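Local structure of alternansucrase (Leuconostoc mesenteroides, 6HVG) at residues A[169-174]-A[200-205]; A[455-460]-A[502-507]; A[558-563]-A[662-667]; A[940-945]-A[956-961]. The protein is a large multidomain member of glycoside hydrolase family 70 that combines a TIM-barrel core with beta-hairpin repeats of the choline-binding type. All coordinates share one frame; numbering follows the deposited sequence.

Interaction 1. Residues A[169-174]-A[200-205]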
loop_
_atom_site.group_PDB
_atom_site.type_symbol
_atom_site.label_atom_id
_atom_site.label_comp_id
_atom_site.label_asym_id
_atom_site.label_seq_id
_atom_site.Cartn_x
_atom_site.Cartn_y
_atom_site.Cartn_z
ATOM N N GLY A 169 29.666 5.777 4.374
ATOM C CA GLY A 169 29.031 7.096 4.525
ATOM C C GLY A 169 29.078 7.726 5.913
ATOM O O GLY A 169 28.540 8.819 6.116
ATOM N N ASN A 170 29.714 7.038 6.869
ATOM C CA ASN A 170 29.880 7.530 8.254
ATOM C C ASN A 170 31.349 7.766 8.563
ATOM O O ASN A 170 32.169 6.867 8.374
ATOM C CB ASN A 170 29.332 6.520 9.275
ATOM C CG ASN A 170 27.869 6.204 9.059
ATOM O OD1 ASN A 170 27.529 5.112 8.606
ATOM N ND2 ASN A 170 26.996 7.160 9.369
ATOM N N LEU A 171 31.659 8.960 9.069
ATOM C CA LEU A 171 33.030 9.362 9.367
ATOM C C LEU A 171 33.372 8.943 10.803
ATOM O O LEU A 171 32.758 9.427 11.762
ATOM C CB LEU A 171 33.169 10.876 9.165
ATOM C CG LEU A 171 34.542 11.537 9.206
ATOM C CD1 LEU A 171 35.534 10.922 8.220
ATOM C CD2 LEU A 171 34.353 13.021 8.943
ATOM N N GLN A 172 34.333 8.025 10.940
ATOM C CA GLN A 172 34.648 7.381 12.221
ATOM C C GLN A 172 36.147 7.446 12.497
ATOM O O GLN A 172 36.925 7.749 11.590
ATOM C CB GLN A 172 34.197 5.916 12.203
ATOM C CG GLN A 172 32.718 5.705 11.887
ATOM C CD GLN A 172 32.265 4.255 12.050
ATOM O OE1 GLN A 172 33.046 3.318 11.836
ATOM N NE2 GLN A 172 30.994 4.066 12.427
ATOM N N TYR A 173 36.564 7.175 13.735
ATOM C CA TYR A 173 37.993 7.240 14.092
ATOM C C TYR A 173 38.395 6.048 14.952
ATOM O O TYR A 173 37.626 5.613 15.802
ATOM C CB TYR A 173 38.342 8.567 14.805
ATOM C CG TYR A 173 39.841 8.769 15.068
ATOM C CD1 TYR A 173 40.438 8.233 16.194
ATOM C CD2 TYR A 173 40.663 9.484 14.183
ATOM C CE1 TYR A 173 41.791 8.390 16.446
ATOM C CE2 TYR A 173 42.026 9.638 14.431
ATOM C CZ TYR A 173 42.578 9.084 15.573
ATOM O OH TYR A 173 43.913 9.185 15.888
ATOM N N PHE A 174 39.598 5.523 14.698
ATOM C CA PHE A 174 40.201 4.461 15.494
ATOM C C PHE A 174 41.600 4.867 15.940
ATOM O O PHE A 174 42.396 5.333 15.136
ATOM C CB PHE A 174 40.272 3.167 14.678
ATOM C CG PHE A 174 38.957 2.769 14.074
ATOM C CD1 PHE A 174 38.485 3.408 12.934
ATOM C CD2 PHE A 174 38.180 1.779 14.655
ATOM C CE1 PHE A 174 37.255 3.073 12.387
ATOM C CE2 PHE A 174 36.955 1.429 14.099
ATOM C CZ PHE A 174 36.485 2.078 12.966
ATOM N N GLY A 200 29.558 6.701 17.255
ATOM C CA GLY A 200 30.947 7.048 16.939
ATOM C C GLY A 200 31.097 7.824 15.647
ATOM O O GLY A 200 32.172 7.833 15.050
ATOM N N LYS A 201 30.007 8.469 15.235
ATOM C CA LYS A 201 29.912 9.199 13.977
ATOM C C LYS A 201 30.289 10.667 14.186
ATOM O O LYS A 201 29.863 11.290 15.167
ATOM C CB LYS A 201 28.473 9.124 13.469
ATOM C CG LYS A 201 28.250 9.749 12.113
ATOM C CD LYS A 201 26.774 9.910 11.809
ATOM C CE LYS A 201 26.521 11.259 11.145
ATOM N NZ LYS A 201 25.141 11.441 10.606
ATOM N N ALA A 202 31.051 11.229 13.256
ATOM C CA ALA A 202 31.487 12.617 13.377
ATOM C C ALA A 202 30.293 13.604 13.402
ATOM O O ALA A 202 29.460 13.643 12.476
ATOM C CB ALA A 202 32.480 12.961 12.269
ATOM N N SER A 203 30.201 14.367 14.491
ATOM C CA SER A 203 29.175 15.415 14.630
ATOM C C SER A 203 29.634 16.669 15.413
ATOM O O SER A 203 30.607 16.656 16.137
ATOM C CB SER A 203 27.871 14.837 15.224
ATOM O OG SER A 203 28.089 14.160 16.447
ATOM N N SER A 204 28.903 17.756 15.226
ATOM C CA SER A 204 29.185 19.031 15.868
ATOM C C SER A 204 29.188 18.959 17.381
ATOM O O SER A 204 28.349 18.312 17.991
ATOM C CB SER A 204 28.134 20.072 15.471
ATOM O OG SER A 204 28.213 20.350 14.094
ATOM N N ASN A 205 30.116 19.680 17.982
ATOM C CA ASN A 205 30.131 19.835 19.414
ATOM C C ASN A 205 30.945 21.057 19.810
ATOM O O ASN A 205 31.590 21.703 18.976
ATOM C CB ASN A 205 30.714 18.569 20.074
ATOM C CG ASN A 205 30.074 18.249 21.409
ATOM O OD1 ASN A 205 29.237 18.981 21.910
ATOM N ND2 ASN A 205 30.476 17.141 21.990
#

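Interaction 2. Residues A[455-460]-A[502-507]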
loop_
_atom_site.group_PDB
_atom_site.type_symbol
_atom_site.label_atom_id
_atom_site.label_comp_id
_atom_site.label_asym_id
_atom_site.label_seq_id
_atom_site.Cartn_x
_atom_site.Cartn_y
_atom_site.Cartn_z
ATOM N N ASN A 455 -9.586 35.238 -12.521
ATOM C CA ASN A 455 -8.188 35.481 -12.173
ATOM C C ASN A 455 -7.216 34.581 -12.965
ATOM O O ASN A 455 -6.165 35.036 -13.395
ATOM C CB ASN A 455 -7.955 35.274 -10.684
ATOM C CG ASN A 455 -8.651 36.298 -9.843
ATOM O OD1 ASN A 455 -9.155 37.295 -10.345
ATOM N ND2 ASN A 455 -8.681 36.070 -8.554
ATOM N N PHE A 456 -7.563 33.311 -13.151
ATOM C CA PHE A 456 -6.715 32.383 -13.891
ATOM C C PHE A 456 -6.579 32.769 -15.379
ATOM O O PHE A 456 -5.471 32.815 -15.908
ATOM C CB PHE A 456 -7.262 30.969 -13.754
ATOM C CG PHE A 456 -6.438 29.919 -14.433
ATOM C CD1 PHE A 456 -5.366 29.345 -13.780
ATOM C CD2 PHE A 456 -6.783 29.447 -15.692
ATOM C CE1 PHE A 456 -4.624 28.343 -14.385
ATOM C CE2 PHE A 456 -6.036 28.462 -16.313
ATOM C CZ PHE A 456 -4.945 27.928 -15.659
ATOM N N MET A 457 -7.696 33.039 -16.045
ATOM C CA MET A 457 -7.679 33.408 -17.464
ATOM C C MET A 457 -6.991 34.747 -17.695
ATOM O O MET A 457 -6.267 34.901 -18.682
ATOM C CB MET A 457 -9.087 33.478 -18.036
ATOM C CG MET A 457 -9.813 32.144 -18.053
ATOM S SD MET A 457 -9.310 31.020 -19.362
ATOM C CE MET A 457 -8.548 29.749 -18.392
ATOM N N SER A 458 -7.212 35.696 -16.784
ATOM C CA SER A 458 -6.485 36.963 -16.760
ATOM C C SER A 458 -4.962 36.810 -16.788
ATOM O O SER A 458 -4.275 37.530 -17.523
ATOM C CB SER A 458 -6.831 37.735 -15.484
ATOM O OG SER A 458 -7.958 38.539 -15.668
ATOM N N SER A 459 -4.440 35.906 -15.965
ATOM C CA SER A 459 -3.009 35.688 -15.841
ATOM C C SER A 459 -2.401 35.153 -17.110
ATOM O O SER A 459 -1.174 35.134 -17.221
ATOM C CB SER A 459 -2.721 34.687 -14.745
ATOM O OG SER A 459 -3.262 35.169 -13.551
ATOM N N LYS A 460 -3.240 34.686 -18.036
ATOM C CA LYS A 460 -2.769 34.115 -19.269
ATOM C C LYS A 460 -2.869 35.046 -20.446
ATOM O O LYS A 460 -2.782 34.606 -21.591
ATOM C CB LYS A 460 -3.506 32.805 -19.545
ATOM C CG LYS A 460 -3.127 31.691 -18.582
ATOM C CD LYS A 460 -3.388 30.317 -19.208
ATOM C CE LYS A 460 -2.949 29.143 -18.321
ATOM N NZ LYS A 460 -2.840 27.820 -19.025
ATOM N N ARG A 502 -8.736 24.557 -24.791
ATOM C CA ARG A 502 -8.926 23.249 -24.152
ATOM C C ARG A 502 -7.891 23.037 -23.051
ATOM O O ARG A 502 -8.211 22.591 -21.958
ATOM C CB ARG A 502 -8.822 22.109 -25.166
ATOM C CG ARG A 502 -9.964 22.044 -26.167
ATOM C CD ARG A 502 -11.150 21.280 -25.618
ATOM N NE ARG A 502 -12.244 21.204 -26.583
ATOM C CZ ARG A 502 -13.434 20.656 -26.348
ATOM N NH1 ARG A 502 -13.729 20.133 -25.170
ATOM N NH2 ARG A 502 -14.357 20.652 -27.295
ATOM N N ASP A 503 -6.640 23.355 -23.353
ATOM C CA ASP A 503 -5.545 23.178 -22.391
ATOM C C ASP A 503 -5.636 24.166 -21.232
ATOM O O ASP A 503 -5.283 23.829 -20.106
ATOM C CB ASP A 503 -4.183 23.302 -23.097
ATOM C CG ASP A 503 -3.964 22.210 -24.158
ATOM O OD1 ASP A 503 -4.637 21.145 -24.080
ATOM O OD2 ASP A 503 -3.113 22.416 -25.064
ATOM N N ALA A 504 -6.094 25.384 -21.515
ATOM C CA ALA A 504 -6.330 26.391 -20.468
ATOM C C ALA A 504 -7.477 25.982 -19.526
ATOM O O ALA A 504 -7.354 26.071 -18.311
ATOM C CB ALA A 504 -6.617 27.736 -21.099
ATOM N N ILE A 505 -8.574 25.498 -20.093
ATOM C CA ILE A 505 -9.685 25.010 -19.284
ATOM C C ILE A 505 -9.270 23.806 -18.455
ATOM O O ILE A 505 -9.455 23.800 -17.241
ATOM C CB ILE A 505 -10.936 24.699 -20.146
ATOM C CG1 ILE A 505 -11.482 25.993 -20.770
ATOM C CG2 ILE A 505 -12.026 24.025 -19.328
ATOM C CD1 ILE A 505 -11.847 27.094 -19.789
ATOM N N ASP A 506 -8.668 22.817 -19.108
ATOM C CA ASP A 506 -8.220 21.589 -18.437
ATOM C C ASP A 506 -7.343 21.905 -17.229
ATOM O O ASP A 506 -7.544 21.340 -16.148
ATOM C CB ASP A 506 -7.442 20.687 -19.396
ATOM C CG ASP A 506 -8.343 19.902 -20.340
ATOM O OD1 ASP A 506 -9.537 19.666 -20.013
ATOM O OD2 ASP A 506 -7.827 19.488 -21.406
ATOM N N SER A 507 -6.386 22.816 -17.421
ATOM C CA SER A 507 -5.480 23.238 -16.358
ATOM C C SER A 507 -6.188 23.948 -15.221
ATOM O O SER A 507 -5.883 23.709 -14.051
ATOM C CB SER A 507 -4.373 24.150 -16.912
ATOM O OG SER A 507 -3.449 23.401 -17.660
#

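Interaction 3. Residues A[558-563]-A[662-667]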
loop_
_atom_site.group_PDB
_atom_site.type_symbol
_atom_site.label_atom_id
_atom_site.label_comp_id
_atom_site.label_asym_id
_atom_site.label_seq_id
_atom_site.Cartn_x
_atom_site.Cartn_y
_atom_site.Cartn_z
ATOM N N GLN A 558 -14.893 -13.115 1.245
ATOM C CA GLN A 558 -13.702 -13.972 1.221
ATOM C C GLN A 558 -14.080 -15.299 1.844
ATOM O O GLN A 558 -15.202 -15.434 2.345
ATOM C CB GLN A 558 -12.523 -13.334 1.944
ATOM C CG GLN A 558 -12.770 -13.056 3.404
ATOM C CD GLN A 558 -11.538 -12.571 4.133
ATOM O OE1 GLN A 558 -10.407 -12.754 3.674
ATOM N NE2 GLN A 558 -11.748 -11.997 5.316
ATOM N N PRO A 559 -13.177 -16.311 1.792
ATOM C CA PRO A 559 -13.554 -17.631 2.327
ATOM C C PRO A 559 -14.177 -17.582 3.729
ATOM O O PRO A 559 -15.278 -18.101 3.927
ATOM C CB PRO A 559 -12.242 -18.398 2.295
ATOM C CG PRO A 559 -11.519 -17.798 1.122
ATOM C CD PRO A 559 -11.886 -16.362 1.087
ATOM N N ILE A 560 -13.518 -16.907 4.665
ATOM C CA ILE A 560 -14.009 -16.864 6.036
ATOM C C ILE A 560 -15.263 -15.999 6.174
ATOM O O ILE A 560 -15.895 -16.013 7.211
ATOM C CB ILE A 560 -12.933 -16.407 7.056
ATOM C CG1 ILE A 560 -12.504 -14.945 6.826
ATOM C CG2 ILE A 560 -11.720 -17.327 7.015
ATOM C CD1 ILE A 560 -11.648 -14.378 7.939
ATOM N N ASN A 561 -15.623 -15.241 5.145
ATOM C CA ASN A 561 -16.835 -14.423 5.190
ATOM C C ASN A 561 -17.710 -14.653 3.999
ATOM O O ASN A 561 -18.376 -13.728 3.532
ATOM C CB ASN A 561 -16.487 -12.928 5.255
ATOM C CG ASN A 561 -17.705 -12.062 5.510
ATOM O OD1 ASN A 561 -18.548 -12.405 6.317
ATOM N ND2 ASN A 561 -17.801 -10.945 4.812
ATOM N N ILE A 562 -17.705 -15.874 3.488
ATOM C CA ILE A 562 -18.414 -16.159 2.242
ATOM C C ILE A 562 -19.910 -15.858 2.394
ATOM O O ILE A 562 -20.557 -15.455 1.415
ATOM C CB ILE A 562 -18.167 -17.602 1.762
ATOM C CG1 ILE A 562 -18.713 -17.794 0.347
ATOM C CG2 ILE A 562 -18.775 -18.593 2.741
ATOM C CD1 ILE A 562 -18.285 -19.087 -0.312
ATOM N N ASP A 563 -20.450 -15.996 3.608
ATOM C CA ASP A 563 -21.889 -15.753 3.850
ATOM C C ASP A 563 -22.224 -14.379 4.473
ATOM O O ASP A 563 -23.340 -14.153 4.918
ATOM C CB ASP A 563 -22.491 -16.891 4.697
ATOM C CG ASP A 563 -21.950 -16.930 6.129
ATOM O OD1 ASP A 563 -21.093 -16.103 6.498
ATOM O OD2 ASP A 563 -22.403 -17.799 6.899
ATOM N N ASN A 662 -4.830 -15.415 4.042
ATOM C CA ASN A 662 -5.399 -15.441 5.394
ATOM C C ASN A 662 -5.026 -16.718 6.122
ATOM O O ASN A 662 -5.086 -17.795 5.558
ATOM C CB ASN A 662 -6.922 -15.309 5.384
ATOM C CG ASN A 662 -7.490 -15.036 6.772
ATOM O OD1 ASN A 662 -7.561 -15.924 7.620
ATOM N ND2 ASN A 662 -7.908 -13.813 7.002
ATOM N N GLY A 663 -4.655 -16.574 7.386
ATOM C CA GLY A 663 -4.193 -17.676 8.202
ATOM C C GLY A 663 -5.248 -18.729 8.459
ATOM O O GLY A 663 -4.895 -19.820 8.891
ATOM N N LYS A 664 -6.524 -18.420 8.209
ATOM C CA LYS A 664 -7.596 -19.392 8.355
ATOM C C LYS A 664 -8.085 -19.997 7.011
ATOM O O LYS A 664 -9.019 -20.806 7.007
ATOM C CB LYS A 664 -8.776 -18.759 9.082
ATOM C CG LYS A 664 -8.637 -18.664 10.591
ATOM C CD LYS A 664 -9.821 -17.922 11.231
ATOM C CE LYS A 664 -11.168 -18.567 10.864
ATOM N NZ LYS A 664 -12.379 -18.020 11.550
ATOM N N ASP A 665 -7.460 -19.623 5.896
ATOM C CA ASP A 665 -7.822 -20.159 4.590
ATOM C C ASP A 665 -7.486 -21.668 4.422
ATOM O O ASP A 665 -8.255 -22.418 3.842
ATOM C CB ASP A 665 -7.131 -19.357 3.468
ATOM C CG ASP A 665 -7.819 -18.028 3.153
ATOM O OD1 ASP A 665 -8.899 -17.782 3.711
ATOM O OD2 ASP A 665 -7.273 -17.244 2.321
ATOM N N PRO A 666 -6.326 -22.113 4.908
ATOM C CA PRO A 666 -6.028 -23.538 4.813
ATOM C C PRO A 666 -7.150 -24.441 5.274
ATOM O O PRO A 666 -7.466 -25.393 4.601
ATOM C CB PRO A 666 -4.826 -23.690 5.735
ATOM C CG PRO A 666 -4.096 -22.418 5.541
ATOM C CD PRO A 666 -5.182 -21.366 5.443
ATOM N N GLN A 667 -7.759 -24.123 6.406
ATOM C CA GLN A 667 -8.787 -24.967 7.008
ATOM C C GLN A 667 -10.095 -24.855 6.240
ATOM O O GLN A 667 -10.801 -25.849 6.096
ATOM C CB GLN A 667 -9.013 -24.594 8.480
ATOM C CG GLN A 667 -7.862 -24.928 9.431
ATOM C CD GLN A 667 -6.594 -24.072 9.226
ATOM O OE1 GLN A 667 -6.665 -22.900 8.828
ATOM N NE2 GLN A 667 -5.429 -24.686 9.434
HETATM O O HOH W 1 -10.919 -15.815 3.935
#

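Interaction 4. Residues A[940-945]-A[956-961]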
loop_
_atom_site.group_PDB
_atom_site.type_symbol
_atom_site.label_atom_id
_atom_site.label_comp_id
_atom_site.label_asym_id
_atom_site.label_seq_id
_atom_site.Cartn_x
_atom_site.Cartn_y
_atom_site.Cartn_z
ATOM N N LEU A 940 27.305 -46.485 4.352
ATOM C CA LEU A 940 28.174 -45.375 4.002
ATOM C C LEU A 940 27.349 -44.280 3.388
ATOM O O LEU A 940 26.535 -44.534 2.481
ATOM C CB LEU A 940 29.251 -45.813 3.016
ATOM C CG LEU A 940 30.454 -44.876 2.895
ATOM C CD1 LEU A 940 31.268 -44.886 4.184
ATOM C CD2 LEU A 940 31.358 -45.253 1.735
ATOM N N TYR A 941 27.551 -43.065 3.889
ATOM C CA TYR A 941 26.883 -41.876 3.370
ATOM C C TYR A 941 27.933 -40.877 2.839
ATOM O O TYR A 941 29.055 -40.841 3.318
ATOM C CB TYR A 941 26.020 -41.234 4.462
ATOM C CG TYR A 941 24.667 -41.876 4.638
ATOM C CD1 TYR A 941 24.527 -43.091 5.287
ATOM C CD2 TYR A 941 23.521 -41.268 4.153
ATOM C CE1 TYR A 941 23.290 -43.682 5.429
ATOM C CE2 TYR A 941 22.278 -41.853 4.301
ATOM C CZ TYR A 941 22.174 -43.065 4.937
ATOM O OH TYR A 941 20.931 -43.633 5.060
ATOM N N ARG A 942 27.555 -40.099 1.825
ATOM C CA ARG A 942 28.418 -39.055 1.271
ATOM C C ARG A 942 27.707 -37.719 1.176
ATOM O O ARG A 942 26.500 -37.664 0.981
ATOM C CB ARG A 942 28.935 -39.442 -0.116
ATOM C CG ARG A 942 27.895 -39.577 -1.232
ATOM C CD ARG A 942 27.661 -38.286 -1.988
ATOM N NE ARG A 942 26.853 -38.486 -3.195
ATOM C CZ ARG A 942 26.508 -37.508 -4.032
ATOM N NH1 ARG A 942 26.845 -36.241 -3.781
ATOM N NH2 ARG A 942 25.819 -37.774 -5.134
ATOM N N ALA A 943 28.468 -36.645 1.323
ATOM C CA ALA A 943 27.921 -35.298 1.279
ATOM C C ALA A 943 27.434 -34.919 -0.107
ATOM O O ALA A 943 28.070 -35.227 -1.088
ATOM C CB ALA A 943 28.976 -34.299 1.759
ATOM N N LEU A 944 26.276 -34.277 -0.151
ATOM C CA LEU A 944 25.773 -33.642 -1.355
ATOM C C LEU A 944 26.176 -32.157 -1.387
ATOM O O LEU A 944 26.508 -31.604 -2.441
ATOM C CB LEU A 944 24.247 -33.755 -1.378
ATOM C CG LEU A 944 23.529 -33.270 -2.637
ATOM C CD1 LEU A 944 23.661 -34.298 -3.762
ATOM C CD2 LEU A 944 22.068 -33.014 -2.327
ATOM N N VAL A 945 26.182 -31.545 -0.211
ATOM C CA VAL A 945 26.333 -30.114 -0.051
ATOM C C VAL A 945 26.938 -29.849 1.332
ATOM O O VAL A 945 26.411 -30.337 2.339
ATOM C CB VAL A 945 24.941 -29.451 -0.204
ATOM C CG1 VAL A 945 24.767 -28.216 0.676
ATOM C CG2 VAL A 945 24.674 -29.115 -1.669
ATOM N N ASP A 956 28.558 -33.619 -7.093
ATOM C CA ASP A 956 27.622 -34.096 -8.132
ATOM C C ASP A 956 27.447 -35.608 -8.138
ATOM O O ASP A 956 26.419 -36.104 -8.607
ATOM C CB ASP A 956 28.065 -33.620 -9.523
ATOM C CG ASP A 956 28.380 -32.126 -9.558
ATOM O OD1 ASP A 956 27.673 -31.355 -8.871
ATOM O OD2 ASP A 956 29.348 -31.723 -10.237
ATOM N N SER A 957 28.440 -36.329 -7.616
ATOM C CA SER A 957 28.388 -37.791 -7.554
ATOM C C SER A 957 29.205 -38.353 -6.373
ATOM O O SER A 957 29.940 -37.615 -5.721
ATOM C CB SER A 957 28.924 -38.344 -8.860
ATOM O OG SER A 957 30.210 -37.809 -9.132
ATOM N N ASP A 958 29.100 -39.657 -6.118
ATOM C CA ASP A 958 29.696 -40.268 -4.930
ATOM C C ASP A 958 31.225 -40.162 -4.888
ATOM O O ASP A 958 31.812 -39.989 -3.812
ATOM C CB ASP A 958 29.305 -41.743 -4.840
ATOM C CG ASP A 958 27.835 -41.961 -4.581
ATOM O OD1 ASP A 958 27.173 -41.031 -4.077
ATOM O OD2 ASP A 958 27.336 -43.081 -4.858
ATOM N N ASP A 959 31.875 -40.309 -6.041
ATOM C CA ASP A 959 33.357 -40.348 -6.102
ATOM C C ASP A 959 34.015 -39.039 -5.672
ATOM O O ASP A 959 35.072 -39.047 -5.057
ATOM C CB ASP A 959 33.847 -40.746 -7.502
ATOM C CG ASP A 959 32.976 -40.208 -8.594
ATOM O OD1 ASP A 959 31.798 -40.599 -8.602
ATOM O OD2 ASP A 959 33.454 -39.443 -9.455
ATOM N N LYS A 960 33.370 -37.920 -5.989
ATOM C CA LYS A 960 33.961 -36.604 -5.725
ATOM C C LYS A 960 33.756 -36.109 -4.289
ATOM O O LYS A 960 34.316 -35.084 -3.894
ATOM C CB LYS A 960 33.442 -35.580 -6.742
ATOM C CG LYS A 960 33.814 -35.947 -8.172
ATOM C CD LYS A 960 33.440 -34.898 -9.197
ATOM C CE LYS A 960 31.932 -34.854 -9.434
ATOM N NZ LYS A 960 31.495 -33.866 -10.457
ATOM N N ALA A 961 32.950 -36.824 -3.507
ATOM C CA ALA A 961 32.536 -36.351 -2.180
ATOM C C ALA A 961 33.134 -37.146 -1.025
ATOM O O ALA A 961 33.419 -38.336 -1.167
ATOM C CB ALA A 961 31.022 -36.376 -2.066
#

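Interaction 1. Residues A[169-174]-A[200-205]
Leu171 and Ala202 meet inside a choline-binding-type repeat, where strand 170-174, the second arm of a beta hairpin with strand 163-167, is joined by the irregular chain that precedes strand 205-209. One backbone bond pins the two: Ala202 N donates to Leu171 O at 2.9 Å, the donor lying in the carbonyl plane although its N-H is bent (143° at the hydrogen). The leucine side chain then runs beside this bond. Its CB lies 3.8 Å from Ala202 CB, CG is a little farther from the same methyl, and at the tip the CD2 branch returns to 3.8 Å from Ala202 CB. With CG anti to the backbone N (chi1 -171°), CB, CG and CD2 lie against one alanine methyl, while CD1 points past it. Leu164 of strand 163-167 and Ile193 of strand 191-194 extend this apolar patch. On the neighbouring residue, Gln172 CB and CG pass Gly200 O, while its amide OE1 turns to the hydroxyl of Tyr144. Gly200 has a positive phi of 74°, a backbone shape that suits glycine. At the more exposed end, the side chains of Asn170 and Lys201 cross at about a right angle, Asn170 ND2 resting 3.7 Å from Lys201 CD.

Interaction 2. Residues A[455-460]-A[502-507]
Asp503 O is held by two donors of Ser507, the residue one helical turn on: the backbone N at 3.1 Å and the hydroxyl OG, also at 3.1 Å, approach from opposite faces of the carbonyl plane. Folding its OG back onto its own helix in this way leaves Ser507 to present CB to helix 447-462, where it sits 4.0 Å from Phe456 CZ. The opposing helix repeats the device, Asn455 O accepting from both N and OG of Ser459. No hydrogen bond joins the two segments, so the contact rests on side-chain fit. Phe456 and Met457 carry much of it from their side. With CG anti to the backbone N (chi1 -178°) the Phe456 ring reaches across, its CE2 coming 3.4 Å from Ala504 O in an oblique approach. The ring also meets that of Phe508, with planes at about 40°. Met457 bends at both its second and third torsions to bring CE to the edge of the Phe456 ring, in plane, and within 3.9 Å of Ala504 CB; Ile505 CD1 lies just beyond. Ile484 of helix 474-495 also packs against Met457. Along the exposed side, the extended Lys460 chain carries NZ to 4.0 Å from Ala504 CA. The small alanine thus takes three side chains of the other helix, although the segment axes stay 11.0 Å apart. The two helix segments run at 138° to each other, an obliquely antiparallel pair consistent with the mainly helical domain IV of family 70 proteins.

Interaction 3. Residues A[558-563]-A[662-667]
The short 3-10 turn at Pro559 and Ile560 faces the type I beta turn of Asn662 to Asp665, with Pro559 CA and Asp665 CA, 6.7 Å apart, as the closest pair of CA atoms. Ile560 contributes the largest share of the contact. Its CG1 takes the position between the backbone N and the carbonyl carbon (chi1 65°), which separates the two branches: CG2 lies 3.9 Å from Lys664 CB, the two side chains crossing at about a right angle, while CD1 extends to 3.9 Å from Asn662 ND2, this pair arriving from opposite directions. The amide oxygen, Asn662 OD1, accepts from Lys664 N at 2.8 Å, in the carbonyl plane and on a lone pair, and so closes an Asx turn over the beta turn just ahead of helix 665-671. This capped entry follows strand 657-658 of the parallel TIM-barrel sheet, and the loop holding Gln558 folds against it. Asp665 OD1 lies 3.7 Å from both Pro559 CB and Pro559 CG, touching one side of the ring. A water links the backbone of the 3-10 turn to the aspartate side chain: it accepts from Ile560 N at 2.9 Å and donates to Asp665 OD1 at 2.8 Å. Asp624, next in sequence to the calcium ligand Asn625, borders the contact; its OD2 accepts from Asn662 N, and Gln558 and Pro559 both touch it. The side chain of Gln558 comes to about 9 Å from the calcium ion, and its NE2 donates to Gly571 O.

Interaction 4. Residues A[940-945]-A[956-961]
A salt bridge between the buried Arg942 and the partly exposed Asp958 ties a strand of an antiparallel sheet to the short connection that arches between two of its neighbours, strands 952-954 and 962-965. Arg942 NE donates to Asp958 OD1 at 2.7 Å, with an angle of 141° at the hydrogen. The oxygen is met nearly along its C-O axis, and the guanidinium and carboxylate planes stand 77° apart, so one NE-to-oxygen bond joins the groups rather than a flat two-pronged pairing. Asp958 OD2 is taken by Gly1011 N, which secures the rest of the carboxylate. The arginine chain bends at its second torsion (90°) and lays its flat end beneath the Ser957-Asp958 peptide: Ser957 C sits 3.6 Å above the guanidinium plane, over its centre, with Asp958 N toward the rim. NH1 turns back to its own strand, donating to Ala943 O at 3.1 Å in the guanidinium plane, and also bonds Tyr955 O. Thus the guanidinium is fixed by partners on both strand and connection. Alongside, Ala961 CB rests against both Arg942 CD, at 3.9 Å, and Ala943 O. Just beyond, Leu944 and Val945 form a classic beta bulge against Val1006, where the strand turns a corner. This antiparallel sheet with its short connection is consistent with the beta domain C that accompanies the barrel in family 70.

In the fold
From the N terminus, the four contacts follow one another in series; none nests inside or crosses another. Interaction 1 closes a loop of 25 residues within a choline-binding-type repeat, joining the 163-174 hairpin to the chain that follows the 185-194 hairpin and leads into strand 205-209. Interaction 2 closes a 41-residue loop, bringing together the helices that precede and follow helix 474-495 in sequence. Interaction 3 closes the longest loop, 98 residues, fastening a segment near the calcium site to the chain after barrel strand 657-658. Interaction 4 spans ten residues in the antiparallel sheet. Interactions 2 and 4 lie on opposite sides of the chain's centre, their own centres about 77 Å apart, and no two contacts touch.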